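Local coordinates for protein putative rubredoxin reductase (Rhodopseudomonas palustris, PDB 3FG2) that probably passes electrons from NADH through bound FAD to the ferredoxin that serves the CYP199A2 cytochrome system, at residues Y99-L104 and A305-D310; A174-A179 and E185-F190; S353-K358 and E390-L395. All coordinates share one frame; numbering follows the deposited sequence.

Interaction 1 (Y99-L104 and A305-D310); sequences YGHLVL and ARLTGD
The imidazole of H101 and the isobutyl end of L307 account for most of this contact. L307 sets CD2 over one face of the ring, 3.7 Å from the centroid of H101 and only 12° off its normal, an almost vertical CH-pi contact. The ring reaches this methyl because CG of H101 lies anti to the backbone N (chi1 -160°), beside the carbonyl carbon, on a side chain that leaves the strand toward 305-310. The other methyl of L307, CD1, approaches CG2 of V103 at 4.4 Å, a looser apolar touch. R306 comes across at about a right angle to H101, with its NH2 3.0 Å from H101 NE2; the imidazole and guanidinium planes are turned 48° apart. The same NH2 is hydrogen-bonded to S271 on strand 270-272, next to 101-104 in the sheet. An alanine at H101 would probably leave the CD2 methyl of L307 without its flat support and open a gap beside the guanidinium of R306. The contact joins strand 101-104, an inner strand of the parallel sheet, to the C-terminal end of helix 293-306 and the type I turn R306-G309, packing a helix end against the sheet of a Rossmann-type FAD domain.

Interaction 2 (A174-A179 and E185-F190); sequences APRVMA and EISSYF
R176 reaches along S187 from its first side-chain carbon to its guanidinium, and much of the chain lies alongside this one serine. CB of R176 starts 3.8 Å from S187 CB. With CG set between the backbone N and the carbonyl carbon (chi1 68°), the chain then runs extended to NE, and both CG and CD pass the serine hydroxyl, CD at 3.6 Å from S187 OG. At the tip, R176 NH1 donates to S187 OG over 2.8 Å; the hydroxyl lies in the guanidinium plane, and the N-H...O angle of 148° leaves the bond somewhat bent. NH1 also bonds to the carbonyl of V182, in the connection leading to the helix. The serine is in turn a donor: S187 OG bonds to V177 O at 2.6 Å, in the carbonyl plane. A water accepts from V177 N and, weakly, donates to S187 O, adding a water-mediated link between the two backbones. R176-A179 is a type II beta turn in the loop between strand 167-171 and helix 184-196, and the helix packs against it. Farther along this turn the contact becomes apolar. M178, bent at chi3 (-90°), brings CE to 3.6 Å from CD1 of F190, while CG2 of V177 packs on the backbone of S187. The chemistry is thus a hydrogen-bond chain from the arginine N-H through the serine hydroxyl to a main-chain carbonyl. S187, buried, both accepts and donates, so the rotation of its hydroxyl is fixed, and the arginine's positive charge probably polarises it and strengthens its bond to V177 O.

Interaction 3 (S353-K358 and E390-L395); sequences SAFCYK and EQAADL
F355 and Y357 both carry CG anti to the carbonyl carbon and beside the backbone N (chi1 -79° and -63°), and these matching torsions direct their rings from the strand to the same small target, the methyl group of A392. The two aromatics meet it differently. F355 offers a face: A392 CB lies 3.9 Å from the ring centroid, 29° off the normal, so the CH-pi contact is displaced toward one side of the ring. The nearest ring atom is F355 CD2, at 3.4 Å from A392 CB, with CG a little farther off and CE2 beyond it. Y357 offers its end instead, the phenol oxygen OH standing 3.5 Å from A392 CB. That oxygen also hydrogen-bonds to the carbonyl of V387, just ahead of helix 389-393, which ties down the tip of the tyrosine where it touches the methyl. The alanine methyl is thus shared by a ring face and a hydroxyl, and the approach is close, with the backbones 6.9 Å apart between the CA atoms of F355 and A392. Strand 351-358 runs between 361-368 and 340-344 in the antiparallel sheet of the C-terminal domain. L362 of the former neighbour touches both aromatic side chains, F376 of helix 371-380 also packs on F355, and the short helix 389-393 rests on this aromatic patch, with A393 touching V342 of strand 340-344.

Overall arrangement
From the N terminus, the chain first passes strand 101-104, whose partner waits some 200 residues later at the end of helix 293-306; interaction 1 therefore closes a very long loop. Within that loop falls interaction 2, a short local closure in which the turn after strand 167-171 folds back on helix 184-196, in what is probably the NADH-binding, Rossmann-type domain. Interaction 3 follows in series and joins strand and helix inside the C-terminal domain. Interaction 1 stands apart, its centre about 41 Å from each of the others. Interactions 2 and 3 lie about 19 Å apart between centres and touch, I186 CD1 packing 4.3 Å from A354 CB, thereby linking helix 184-196 to the C-terminal sheet.

Interaction 1 (Y99-L104 and A305-D310)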
ATOM      1  N   TYR A  99      -5.211  -4.633 -28.530  1.00 45.14           N
ATOM      2  CA  TYR A  99      -6.156  -4.572 -27.436  1.00 42.76           C
ATOM      3  C   TYR A  99      -7.356  -3.710 -27.784  1.00 42.42           C
ATOM      4  O   TYR A  99      -7.258  -2.792 -28.604  1.00 41.98           O
ATOM      5  CB  TYR A  99      -5.465  -4.033 -26.170  1.00 41.40           C
ATOM      6  CG  TYR A  99      -4.938  -2.611 -26.282  1.00 38.38           C
ATOM      7  CD1 TYR A  99      -5.806  -1.519 -26.281  1.00 37.52           C
ATOM      8  CD2 TYR A  99      -3.573  -2.362 -26.418  1.00 36.60           C
ATOM      9  CE1 TYR A  99      -5.333  -0.222 -26.418  1.00 35.03           C
ATOM     10  CE2 TYR A  99      -3.090  -1.068 -26.555  1.00 34.09           C
ATOM     11  CZ  TYR A  99      -3.975  -0.005 -26.558  1.00 35.10           C
ATOM     12  OH  TYR A  99      -3.506   1.274 -26.720  1.00 33.43           O
ATOM     13  N   GLY A 100      -8.492  -4.035 -27.172  1.00 41.91           N
ATOM     14  CA  GLY A 100      -9.696  -3.254 -27.377  1.00 39.79           C
ATOM     15  C   GLY A 100      -9.599  -2.150 -26.342  1.00 39.47           C
ATOM     16  O   GLY A 100      -9.756  -0.963 -26.643  1.00 39.69           O
ATOM     17  N   HIS A 101      -9.328  -2.561 -25.105  1.00 37.70           N
ATOM     18  CA  HIS A 101      -9.160  -1.630 -23.999  1.00 35.82           C
ATOM     19  C   HIS A 101      -7.966  -2.090 -23.166  1.00 34.45           C
ATOM     20  O   HIS A 101      -7.804  -3.287 -22.892  1.00 34.60           O
ATOM     21  CB  HIS A 101     -10.422  -1.569 -23.133  1.00 35.12           C
ATOM     22  CG  HIS A 101     -10.508  -0.333 -22.290  1.00 34.91           C
ATOM     23  ND1 HIS A 101      -9.772  -0.162 -21.138  1.00 35.94           N
ATOM     24  CD2 HIS A 101     -11.189   0.824 -22.474  1.00 35.02           C
ATOM     25  CE1 HIS A 101      -9.991   1.046 -20.650  1.00 35.37           C
ATOM     26  NE2 HIS A 101     -10.845   1.665 -21.443  1.00 35.73           N
ATOM     27  N   LEU A 102      -7.126  -1.133 -22.788  1.00 32.07           N
ATOM     28  CA  LEU A 102      -5.926  -1.403 -21.996  1.00 32.25           C
ATOM     29  C   LEU A 102      -6.074  -0.916 -20.556  1.00 31.11           C
ATOM     30  O   LEU A 102      -6.413   0.246 -20.314  1.00 31.76           O
ATOM     31  CB  LEU A 102      -4.709  -0.723 -22.641  1.00 31.26           C
ATOM     32  CG  LEU A 102      -3.387  -0.759 -21.868  1.00 31.26           C
ATOM     33  CD1 LEU A 102      -2.984  -2.199 -21.608  1.00 30.14           C
ATOM     34  CD2 LEU A 102      -2.302  -0.031 -22.662  1.00 31.22           C
ATOM     35  N   VAL A 103      -5.820  -1.809 -19.606  1.00 29.57           N
ATOM     36  CA  VAL A 103      -5.909  -1.469 -18.190  1.00 29.48           C
ATOM     37  C   VAL A 103      -4.513  -1.457 -17.561  1.00 29.20           C
ATOM     38  O   VAL A 103      -3.824  -2.479 -17.527  1.00 28.80           O
ATOM     39  CB  VAL A 103      -6.800  -2.482 -17.424  1.00 28.92           C
ATOM     40  CG1 VAL A 103      -6.702  -2.242 -15.926  1.00 29.96           C
ATOM     41  CG2 VAL A 103      -8.246  -2.348 -17.875  1.00 28.20           C
ATOM     42  N   LEU A 104      -4.099  -0.291 -17.073  1.00 28.92           N
ATOM     43  CA  LEU A 104      -2.790  -0.146 -16.435  1.00 28.80           C
ATOM     44  C   LEU A 104      -2.927  -0.319 -14.928  1.00 28.51           C
ATOM     45  O   LEU A 104      -3.625   0.451 -14.265  1.00 28.40           O
ATOM     46  CB  LEU A 104      -2.189   1.228 -16.740  1.00 25.92           C
ATOM     47  CG  LEU A 104      -1.933   1.483 -18.227  1.00 25.44           C
ATOM     48  CD1 LEU A 104      -1.344   2.871 -18.431  1.00 23.31           C
ATOM     49  CD2 LEU A 104      -0.989   0.402 -18.762  1.00 23.96           C
ATOM     50  N   ALA A 305     -17.023  -2.666 -14.014  1.00 36.41           N
ATOM     51  CA  ALA A 305     -18.419  -2.284 -14.155  1.00 37.11           C
ATOM     52  C   ALA A 305     -18.618  -1.417 -15.388  1.00 38.24           C
ATOM     53  O   ALA A 305     -19.632  -1.524 -16.081  1.00 38.98           O
ATOM     54  CB  ALA A 305     -18.884  -1.541 -12.912  1.00 36.02           C
ATOM     55  N   ARG A 306     -17.641  -0.560 -15.663  1.00 38.76           N
ATOM     56  CA  ARG A 306     -17.722   0.328 -16.817  1.00 39.72           C
ATOM     57  C   ARG A 306     -17.599  -0.447 -18.125  1.00 39.32           C
ATOM     58  O   ARG A 306     -18.460  -0.361 -18.997  1.00 39.11           O
ATOM     59  CB  ARG A 306     -16.616   1.382 -16.751  1.00 40.47           C
ATOM     60  CG  ARG A 306     -16.828   2.571 -17.678  1.00 40.91           C
ATOM     61  CD  ARG A 306     -15.596   3.453 -17.702  1.00 42.09           C
ATOM     62  NE  ARG A 306     -14.539   2.823 -18.482  1.00 43.70           N
ATOM     63  CZ  ARG A 306     -13.254   2.828 -18.158  1.00 41.17           C
ATOM     64  NH1 ARG A 306     -12.845   3.431 -17.050  1.00 40.33           N
ATOM     65  NH2 ARG A 306     -12.381   2.226 -18.951  1.00 42.88           N
ATOM     66  N   LEU A 307     -16.522  -1.212 -18.255  1.00 40.48           N
ATOM     67  CA  LEU A 307     -16.278  -1.981 -19.467  1.00 41.16           C
ATOM     68  C   LEU A 307     -17.378  -2.992 -19.774  1.00 41.02           C
ATOM     69  O   LEU A 307     -17.299  -3.703 -20.779  1.00 41.31           O
ATOM     70  CB  LEU A 307     -14.933  -2.704 -19.366  1.00 41.92           C
ATOM     71  CG  LEU A 307     -13.705  -1.819 -19.144  1.00 41.59           C
ATOM     72  CD1 LEU A 307     -12.453  -2.683 -19.054  1.00 42.78           C
ATOM     73  CD2 LEU A 307     -13.585  -0.824 -20.283  1.00 43.39           C
ATOM     74  N   THR A 308     -18.395  -3.063 -18.915  1.00 40.29           N
ATOM     75  CA  THR A 308     -19.492  -3.999 -19.134  1.00 38.67           C
ATOM     76  C   THR A 308     -20.865  -3.351 -19.106  1.00 40.11           C
ATOM     77  O   THR A 308     -21.870  -4.061 -19.089  1.00 42.92           O
ATOM     78  CB  THR A 308     -19.512  -5.155 -18.095  1.00 37.90           C
ATOM     79  OG1 THR A 308     -19.865  -4.643 -16.803  1.00 34.06           O
ATOM     80  CG2 THR A 308     -18.160  -5.848 -18.028  1.00 36.53           C
ATOM     81  N   GLY A 309     -20.934  -2.024 -19.090  1.00 39.18           N
ATOM     82  CA  GLY A 309     -22.248  -1.408 -19.079  1.00 40.42           C
ATOM     83  C   GLY A 309     -22.464  -0.122 -18.309  1.00 41.37           C
ATOM     84  O   GLY A 309     -22.682   0.926 -18.918  1.00 43.07           O
ATOM     85  N   ASP A 310     -22.441  -0.175 -16.979  1.00 42.19           N
ATOM     86  CA  ASP A 310     -22.653   1.055 -16.221  1.00 42.95           C
ATOM     87  C   ASP A 310     -21.362   1.776 -15.859  1.00 41.85           C
ATOM     88  O   ASP A 310     -20.568   1.309 -15.036  1.00 41.84           O
ATOM     89  CB  ASP A 310     -23.494   0.818 -14.951  1.00 43.13           C
ATOM     90  CG  ASP A 310     -22.881  -0.198 -14.017  1.00 44.15           C
ATOM     91  OD1 ASP A 310     -23.088  -0.070 -12.785  1.00 42.25           O
ATOM     92  OD2 ASP A 310     -22.210  -1.127 -14.515  1.00 46.10           O
TER

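Interaction 2 (A174-A179 and E185-F190)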
ATOM      1  N   ALA A 174      10.989  12.579  10.207  1.00 19.10           N
ATOM      2  CA  ALA A 174       9.949  13.351  10.870  1.00 19.31           C
ATOM      3  C   ALA A 174      10.053  13.206  12.388  1.00 19.78           C
ATOM      4  O   ALA A 174      10.726  12.310  12.898  1.00 21.07           O
ATOM      5  CB  ALA A 174       8.582  12.882  10.396  1.00 18.69           C
ATOM      6  N   PRO A 175       9.380  14.092  13.134  1.00 20.97           N
ATOM      7  CA  PRO A 175       9.408  14.043  14.599  1.00 21.08           C
ATOM      8  C   PRO A 175       8.606  12.891  15.223  1.00 21.06           C
ATOM      9  O   PRO A 175       8.693  12.663  16.433  1.00 22.13           O
ATOM     10  CB  PRO A 175       8.862  15.411  14.991  1.00 19.97           C
ATOM     11  CG  PRO A 175       7.886  15.691  13.886  1.00 20.87           C
ATOM     12  CD  PRO A 175       8.659  15.288  12.664  1.00 20.17           C
ATOM     13  N   ARG A 176       7.836  12.173  14.404  1.00 19.17           N
ATOM     14  CA  ARG A 176       7.031  11.044  14.880  1.00 18.85           C
ATOM     15  C   ARG A 176       6.811  10.022  13.762  1.00 19.73           C
ATOM     16  O   ARG A 176       6.977  10.329  12.580  1.00 20.02           O
ATOM     17  CB  ARG A 176       5.676  11.530  15.412  1.00 18.91           C
ATOM     18  CG  ARG A 176       4.742  12.100  14.347  1.00 18.13           C
ATOM     19  CD  ARG A 176       3.527  12.779  14.965  1.00 16.75           C
ATOM     20  NE  ARG A 176       2.764  13.510  13.958  1.00 19.59           N
ATOM     21  CZ  ARG A 176       1.890  12.952  13.127  1.00 19.74           C
ATOM     22  NH1 ARG A 176       1.660  11.648  13.184  1.00 22.52           N
ATOM     23  NH2 ARG A 176       1.258  13.693  12.228  1.00 19.48           N
ATOM     24  N   VAL A 177       6.441   8.804  14.142  1.00 17.90           N
ATOM     25  CA  VAL A 177       6.226   7.737  13.175  1.00 19.12           C
ATOM     26  C   VAL A 177       4.933   7.871  12.374  1.00 20.13           C
ATOM     27  O   VAL A 177       3.974   8.481  12.827  1.00 20.00           O
ATOM     28  CB  VAL A 177       6.227   6.354  13.872  1.00 19.91           C
ATOM     29  CG1 VAL A 177       7.560   6.133  14.571  1.00 17.72           C
ATOM     30  CG2 VAL A 177       5.088   6.265  14.872  1.00 16.93           C
ATOM     31  N   MET A 178       4.925   7.292  11.177  1.00 20.37           N
ATOM     32  CA  MET A 178       3.761   7.320  10.307  1.00 20.43           C
ATOM     33  C   MET A 178       3.223   8.735  10.079  1.00 20.66           C
ATOM     34  O   MET A 178       2.032   8.916   9.831  1.00 20.86           O
ATOM     35  CB  MET A 178       2.664   6.435  10.905  1.00 19.30           C
ATOM     36  CG  MET A 178       3.069   4.967  11.083  1.00 20.23           C
ATOM     37  SD  MET A 178       1.758   3.950  11.793  1.00 18.13           S
ATOM     38  CE  MET A 178       2.097   4.095  13.523  1.00 19.84           C
ATOM     39  N   ALA A 179       4.103   9.729  10.148  1.00 21.25           N
ATOM     40  CA  ALA A 179       3.718  11.133   9.993  1.00 21.52           C
ATOM     41  C   ALA A 179       2.925  11.453   8.729  1.00 23.25           C
ATOM     42  O   ALA A 179       2.138  12.406   8.695  1.00 20.91           O
ATOM     43  CB  ALA A 179       4.960  12.019  10.060  1.00 20.38           C
ATOM     44  N   GLU A 185      -1.693  11.244  18.080  1.00 23.56           N
ATOM     45  CA  GLU A 185      -2.091  10.302  19.124  1.00 24.80           C
ATOM     46  C   GLU A 185      -1.788   8.855  18.731  1.00 22.91           C
ATOM     47  O   GLU A 185      -1.500   8.022  19.591  1.00 23.02           O
ATOM     48  CB  GLU A 185      -3.578  10.445  19.462  1.00 27.20           C
ATOM     49  CG  GLU A 185      -4.033  11.865  19.775  1.00 33.71           C
ATOM     50  CD  GLU A 185      -4.078  12.767  18.526  1.00 39.99           C
ATOM     51  OE1 GLU A 185      -4.394  12.262  17.417  1.00 38.21           O
ATOM     52  OE2 GLU A 185      -3.814  13.986  18.660  1.00 43.02           O
ATOM     53  N   ILE A 186      -1.853   8.553  17.440  1.00 19.80           N
ATOM     54  CA  ILE A 186      -1.552   7.201  16.980  1.00 18.92           C
ATOM     55  C   ILE A 186      -0.041   6.969  16.998  1.00 18.21           C
ATOM     56  O   ILE A 186       0.429   5.921  17.452  1.00 15.92           O
ATOM     57  CB  ILE A 186      -2.101   6.948  15.554  1.00 17.83           C
ATOM     58  CG1 ILE A 186      -3.627   7.112  15.550  1.00 17.73           C
ATOM     59  CG2 ILE A 186      -1.729   5.550  15.085  1.00 16.02           C
ATOM     60  CD1 ILE A 186      -4.353   6.223  16.553  1.00 10.66           C
ATOM     61  N   SER A 187       0.721   7.951  16.521  1.00 16.88           N
ATOM     62  CA  SER A 187       2.177   7.832  16.513  1.00 16.98           C
ATOM     63  C   SER A 187       2.675   7.603  17.930  1.00 18.45           C
ATOM     64  O   SER A 187       3.468   6.699  18.187  1.00 18.68           O
ATOM     65  CB  SER A 187       2.823   9.101  15.966  1.00 15.26           C
ATOM     66  OG  SER A 187       2.356   9.386  14.666  1.00 16.60           O
ATOM     67  N   SER A 188       2.199   8.433  18.850  1.00 20.55           N
ATOM     68  CA  SER A 188       2.588   8.336  20.249  1.00 21.84           C
ATOM     69  C   SER A 188       2.368   6.922  20.797  1.00 21.87           C
ATOM     70  O   SER A 188       3.284   6.321  21.359  1.00 22.90           O
ATOM     71  CB  SER A 188       1.794   9.352  21.074  1.00 22.42           C
ATOM     72  OG  SER A 188       2.124   9.272  22.448  1.00 26.66           O
ATOM     73  N   TYR A 189       1.158   6.394  20.625  1.00 20.78           N
ATOM     74  CA  TYR A 189       0.833   5.052  21.112  1.00 20.28           C
ATOM     75  C   TYR A 189       1.820   4.010  20.591  1.00 20.84           C
ATOM     76  O   TYR A 189       2.370   3.213  21.354  1.00 21.75           O
ATOM     77  CB  TYR A 189      -0.584   4.637  20.680  1.00 18.26           C
ATOM     78  CG  TYR A 189      -0.915   3.196  21.023  1.00 17.76           C
ATOM     79  CD1 TYR A 189      -1.212   2.819  22.340  1.00 16.23           C
ATOM     80  CD2 TYR A 189      -0.870   2.199  20.048  1.00 17.37           C
ATOM     81  CE1 TYR A 189      -1.449   1.481  22.680  1.00 14.96           C
ATOM     82  CE2 TYR A 189      -1.106   0.850  20.375  1.00 16.53           C
ATOM     83  CZ  TYR A 189      -1.394   0.501  21.693  1.00 17.04           C
ATOM     84  OH  TYR A 189      -1.623  -0.821  22.019  1.00 12.76           O
ATOM     85  N   PHE A 190       2.036   4.009  19.283  1.00 21.04           N
ATOM     86  CA  PHE A 190       2.940   3.043  18.688  1.00 19.36           C
ATOM     87  C   PHE A 190       4.397   3.283  19.039  1.00 19.54           C
ATOM     88  O   PHE A 190       5.202   2.346  19.043  1.00 17.96           O
ATOM     89  CB  PHE A 190       2.725   2.990  17.175  1.00 16.91           C
ATOM     90  CG  PHE A 190       1.521   2.194  16.788  1.00 18.08           C
ATOM     91  CD1 PHE A 190       0.349   2.822  16.386  1.00 15.48           C
ATOM     92  CD2 PHE A 190       1.536   0.802  16.893  1.00 17.97           C
ATOM     93  CE1 PHE A 190      -0.795   2.075  16.101  1.00 16.42           C
ATOM     94  CE2 PHE A 190       0.395   0.042  16.610  1.00 16.22           C
ATOM     95  CZ  PHE A 190      -0.771   0.679  16.215  1.00 16.86           C
TER
HETATM   96  O   HOH W   1       6.102   8.520  16.999  1.00 27.88           O

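Interaction 3 (S353-K358 and E390-L395)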
ATOM      1  N   SER A 353      -9.861   4.739  19.982  1.00 21.34           N
ATOM      2  CA  SER A 353      -9.931   5.279  18.637  1.00 22.44           C
ATOM      3  C   SER A 353      -9.719   6.790  18.675  1.00 22.52           C
ATOM      4  O   SER A 353     -10.038   7.460  19.665  1.00 22.37           O
ATOM      5  CB  SER A 353     -11.293   4.967  18.000  1.00 21.58           C
ATOM      6  OG  SER A 353     -11.492   3.571  17.854  1.00 22.18           O
ATOM      7  N   ALA A 354      -9.157   7.319  17.601  1.00 20.90           N
ATOM      8  CA  ALA A 354      -8.951   8.747  17.504  1.00 19.94           C
ATOM      9  C   ALA A 354      -9.957   9.234  16.468  1.00 21.29           C
ATOM     10  O   ALA A 354      -9.838   8.922  15.275  1.00 20.57           O
ATOM     11  CB  ALA A 354      -7.533   9.049  17.053  1.00 19.20           C
ATOM     12  N   PHE A 355     -10.972   9.965  16.925  1.00 20.57           N
ATOM     13  CA  PHE A 355     -11.968  10.499  16.011  1.00 20.54           C
ATOM     14  C   PHE A 355     -11.416  11.823  15.518  1.00 20.48           C
ATOM     15  O   PHE A 355     -11.268  12.777  16.277  1.00 21.23           O
ATOM     16  CB  PHE A 355     -13.316  10.687  16.722  1.00 21.55           C
ATOM     17  CG  PHE A 355     -14.095   9.414  16.881  1.00 20.84           C
ATOM     18  CD1 PHE A 355     -13.525   8.305  17.501  1.00 20.45           C
ATOM     19  CD2 PHE A 355     -15.401   9.322  16.413  1.00 23.03           C
ATOM     20  CE1 PHE A 355     -14.241   7.124  17.650  1.00 20.12           C
ATOM     21  CE2 PHE A 355     -16.131   8.142  16.556  1.00 21.70           C
ATOM     22  CZ  PHE A 355     -15.546   7.040  17.177  1.00 22.46           C
ATOM     23  N   CYS A 356     -11.094  11.874  14.235  1.00 21.83           N
ATOM     24  CA  CYS A 356     -10.518  13.075  13.663  1.00 19.59           C
ATOM     25  C   CYS A 356     -11.557  13.938  12.984  1.00 19.43           C
ATOM     26  O   CYS A 356     -12.357  13.453  12.172  1.00 17.37           O
ATOM     27  CB  CYS A 356      -9.435  12.686  12.666  1.00 20.13           C
ATOM     28  SG  CYS A 356      -8.317  11.456  13.332  1.00 22.73           S
ATOM     29  N   TYR A 357     -11.524  15.225  13.316  1.00 18.14           N
ATOM     30  CA  TYR A 357     -12.446  16.198  12.751  1.00 17.92           C
ATOM     31  C   TYR A 357     -11.748  17.340  12.027  1.00 18.34           C
ATOM     32  O   TYR A 357     -10.563  17.618  12.247  1.00 16.96           O
ATOM     33  CB  TYR A 357     -13.305  16.819  13.846  1.00 18.29           C
ATOM     34  CG  TYR A 357     -14.206  15.859  14.565  1.00 20.25           C
ATOM     35  CD1 TYR A 357     -13.692  14.929  15.466  1.00 20.18           C
ATOM     36  CD2 TYR A 357     -15.586  15.891  14.359  1.00 21.69           C
ATOM     37  CE1 TYR A 357     -14.525  14.055  16.147  1.00 21.74           C
ATOM     38  CE2 TYR A 357     -16.429  15.019  15.034  1.00 23.76           C
ATOM     39  CZ  TYR A 357     -15.894  14.105  15.928  1.00 22.98           C
ATOM     40  OH  TYR A 357     -16.730  13.255  16.612  1.00 26.25           O
ATOM     41  N   LYS A 358     -12.514  18.005  11.170  1.00 19.79           N
ATOM     42  CA  LYS A 358     -12.048  19.170  10.431  1.00 20.53           C
ATOM     43  C   LYS A 358     -13.277  20.054  10.254  1.00 19.77           C
ATOM     44  O   LYS A 358     -14.269  19.637   9.657  1.00 20.65           O
ATOM     45  CB  LYS A 358     -11.481  18.781   9.070  1.00 21.85           C
ATOM     46  CG  LYS A 358     -10.957  19.981   8.294  1.00 24.28           C
ATOM     47  CD  LYS A 358     -10.256  19.578   7.004  1.00 25.20           C
ATOM     48  CE  LYS A 358     -11.216  18.958   6.016  1.00 26.96           C
ATOM     49  NZ  LYS A 358     -10.533  18.632   4.730  1.00 31.63           N
ATOM     50  N   GLU A 390     -18.155  15.515  21.181  1.00 33.76           N
ATOM     51  CA  GLU A 390     -18.688  15.247  22.509  1.00 33.58           C
ATOM     52  C   GLU A 390     -19.245  13.826  22.555  1.00 30.97           C
ATOM     53  O   GLU A 390     -19.024  13.088  23.512  1.00 31.00           O
ATOM     54  CB  GLU A 390     -19.796  16.253  22.846  1.00 34.99           C
ATOM     55  CG  GLU A 390     -19.355  17.727  22.920  1.00 39.04           C
ATOM     56  CD  GLU A 390     -18.966  18.331  21.570  1.00 40.96           C
ATOM     57  OE1 GLU A 390     -19.743  18.198  20.595  1.00 41.24           O
ATOM     58  OE2 GLU A 390     -17.886  18.961  21.489  1.00 42.64           O
ATOM     59  N   GLN A 391     -19.963  13.445  21.509  1.00 28.21           N
ATOM     60  CA  GLN A 391     -20.549  12.116  21.434  1.00 27.45           C
ATOM     61  C   GLN A 391     -19.490  11.022  21.268  1.00 26.47           C
ATOM     62  O   GLN A 391     -19.597   9.941  21.848  1.00 25.77           O
ATOM     63  CB  GLN A 391     -21.534  12.061  20.269  1.00 28.44           C
ATOM     64  CG  GLN A 391     -22.740  12.959  20.455  1.00 30.12           C
ATOM     65  CD  GLN A 391     -23.619  13.029  19.223  1.00 30.76           C
ATOM     66  OE1 GLN A 391     -24.802  13.352  19.317  1.00 33.38           O
ATOM     67  NE2 GLN A 391     -23.047  12.741  18.061  1.00 28.50           N
ATOM     68  N   ALA A 392     -18.469  11.313  20.471  1.00 24.10           N
ATOM     69  CA  ALA A 392     -17.397  10.365  20.213  1.00 23.74           C
ATOM     70  C   ALA A 392     -16.688   9.942  21.487  1.00 23.78           C
ATOM     71  O   ALA A 392     -16.327   8.781  21.645  1.00 22.78           O
ATOM     72  CB  ALA A 392     -16.391  10.969  19.239  1.00 22.31           C
ATOM     73  N   ALA A 393     -16.489  10.890  22.393  1.00 23.11           N
ATOM     74  CA  ALA A 393     -15.796  10.603  23.637  1.00 24.64           C
ATOM     75  C   ALA A 393     -16.675   9.911  24.660  1.00 24.15           C
ATOM     76  O   ALA A 393     -16.173   9.239  25.556  1.00 24.40           O
ATOM     77  CB  ALA A 393     -15.239  11.890  24.223  1.00 24.45           C
ATOM     78  N   ASP A 394     -17.986  10.058  24.507  1.00 25.55           N
ATOM     79  CA  ASP A 394     -18.960   9.484  25.434  1.00 26.60           C
ATOM     80  C   ASP A 394     -19.255   7.992  25.250  1.00 27.16           C
ATOM     81  O   ASP A 394     -20.037   7.602  24.371  1.00 27.11           O
ATOM     82  CB  ASP A 394     -20.262  10.279  25.337  1.00 28.54           C
ATOM     83  CG  ASP A 394     -21.288   9.840  26.355  1.00 30.61           C
ATOM     84  OD1 ASP A 394     -20.934   9.025  27.238  1.00 30.88           O
ATOM     85  OD2 ASP A 394     -22.444  10.314  26.275  1.00 32.50           O
ATOM     86  N   LEU A 395     -18.658   7.162  26.101  1.00 26.91           N
ATOM     87  CA  LEU A 395     -18.854   5.715  26.011  1.00 26.56           C
ATOM     88  C   LEU A 395     -20.288   5.282  26.249  1.00 27.00           C
ATOM     89  O   LEU A 395     -20.609   4.109  26.076  1.00 26.71           O
ATOM     90  CB  LEU A 395     -17.935   4.975  26.985  1.00 24.90           C
ATOM     91  CG  LEU A 395     -16.456   4.972  26.615  1.00 24.75           C
ATOM     92  CD1 LEU A 395     -15.653   4.237  27.679  1.00 25.63           C
ATOM     93  CD2 LEU A 395     -16.285   4.311  25.256  1.00 25.55           C
TER